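Local coordinates for Alr4995 protein (Nostoc sp., PDB 6LRF) that acts as a bifunctional arginine dihydrolase and ornithine cyclodeaminase, probably converting arginine to ornithine and then ornithine to proline, at residues B[608-611]-B[615-618]. Sequence-based numbering, arbitrary orientation.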
loop_
_atom_site.group_PDB
_atom_site.type_symbol
_atom_site.label_atom_id
_atom_site.label_comp_id
_atom_site.label_asym_id
_atom_site.label_seq_id
_atom_site.Cartn_x
_atom_site.Cartn_y
_atom_site.Cartn_z
ATOM N N ASP B 608 22.848 22.339 -16.253
ATOM C CA ASP B 608 23.386 22.268 -14.893
ATOM C C ASP B 608 23.576 20.826 -14.403
ATOM O O ASP B 608 24.342 20.577 -13.477
ATOM C CB ASP B 608 22.465 23.002 -13.915
ATOM C CG ASP B 608 22.380 24.510 -14.202
ATOM O OD1 ASP B 608 21.730 24.909 -15.198
ATOM O OD2 ASP B 608 22.967 25.289 -13.425
ATOM N N THR B 609 22.849 19.888 -15.006
ATOM C CA THR B 609 22.809 18.515 -14.514
ATOM C C THR B 609 24.142 17.800 -14.780
ATOM O O THR B 609 24.650 17.786 -15.905
ATOM C CB THR B 609 21.634 17.749 -15.141
ATOM O OG1 THR B 609 20.412 18.417 -14.793
ATOM C CG2 THR B 609 21.555 16.308 -14.598
ATOM N N GLN B 610 24.714 17.239 -13.719
ATOM C CA GLN B 610 25.987 16.540 -13.796
ATOM C C GLN B 610 25.786 15.075 -14.252
ATOM O O GLN B 610 25.334 14.223 -13.482
ATOM C CB GLN B 610 26.691 16.618 -12.432
ATOM C CG GLN B 610 28.045 15.900 -12.369
ATOM C CD GLN B 610 29.037 16.431 -13.385
ATOM O OE1 GLN B 610 29.099 15.947 -14.529
ATOM N NE2 GLN B 610 29.813 17.445 -12.982
HETATM N N MSE B 611 26.108 14.798 -15.512
HETATM C CA MSE B 611 25.915 13.475 -16.099
HETATM C C MSE B 611 27.127 12.563 -15.891
HETATM O O MSE B 611 27.084 11.388 -16.242
HETATM C CB MSE B 611 25.612 13.598 -17.604
HETATM C CG MSE B 611 24.347 14.418 -17.935
HETATM SE SE MSE B 611 22.700 13.685 -17.176
HETATM C CE MSE B 611 22.215 12.359 -18.517
ATOM N N LYS B 615 31.926 12.454 -10.769
ATOM C CA LYS B 615 31.979 13.842 -10.323
ATOM C C LYS B 615 30.764 14.207 -9.490
ATOM O O LYS B 615 30.872 14.980 -8.524
ATOM C CB LYS B 615 32.094 14.777 -11.515
ATOM C CG LYS B 615 33.422 14.658 -12.221
ATOM C CD LYS B 615 33.444 15.538 -13.451
ATOM C CE LYS B 615 34.760 15.423 -14.187
ATOM N NZ LYS B 615 34.723 16.295 -15.387
ATOM N N ALA B 616 29.602 13.655 -9.840
ATOM C CA ALA B 616 28.404 13.946 -9.054
ATOM C C ALA B 616 28.552 13.439 -7.627
ATOM O O ALA B 616 28.168 14.122 -6.682
ATOM C CB ALA B 616 27.139 13.340 -9.708
ATOM N N GLN B 617 29.101 12.244 -7.457
ATOM C CA GLN B 617 29.250 11.709 -6.106
ATOM C C GLN B 617 30.247 12.547 -5.311
ATOM O O GLN B 617 30.080 12.776 -4.114
ATOM C CB GLN B 617 29.689 10.240 -6.144
ATOM C CG GLN B 617 28.541 9.286 -6.443
ATOM C CD GLN B 617 28.973 7.817 -6.478
ATOM O OE1 GLN B 617 30.170 7.503 -6.492
ATOM N NE2 GLN B 617 27.994 6.915 -6.484
ATOM N N GLU B 618 31.279 13.013 -5.992
ATOM C CA GLU B 618 32.269 13.876 -5.366
ATOM C C GLU B 618 31.669 15.217 -4.943
ATOM O O GLU B 618 31.966 15.732 -3.863
ATOM C CB GLU B 618 33.438 14.106 -6.324
ATOM C CG GLU B 618 34.399 15.183 -5.855
ATOM C CD GLU B 618 35.331 15.672 -6.959
ATOM O OE1 GLU B 618 34.874 15.827 -8.122
ATOM O OE2 GLU B 618 36.526 15.907 -6.654
#
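The amide nitrogen NE2 of Gln-610 donates a hydrogen bond to Glu-619 OE2, on the residue that directly follows segment 615-618, while lying 3.8 Å from Lys-615 CB. The other end of the same amide, OE1, accepts the backbone N-H of Asp-612, so two partners, one at each polar end, restrict rotation of the group. Chi1 of 179° carries CG away from the backbone N, and the bend at chi2 (59°) brings the amide alongside Lys-615 CB. The remaining approach is van der Waals contact without a hydrogen bond. Its aliphatic pair is Gln-610 CG with Ala-616 CB, 3.8 Å apart; Gln-610 CG also nears the backbone at Ala-616 N. In the 3-2-1-4-5-6 parallel sheet of this Rossmann-type domain, helix 613-624 belongs to the crossover from edge strand 594-597 to strand 629-633, and segment 608-611 is part of the loop leading into it. Backbone hydrogen bonds tie Gln-610 to Leu-596 and Gly-598 at that edge, and Ala-616 also touches Ala-597 and, across the interface, Ile-600 of the second subunit. Lys-615 runs out straight past CG, roughly perpendicular to the Gln-610 side chain, and its outer end departs from the loop after CD passes within 4.1 Å of Gln-610 NE2.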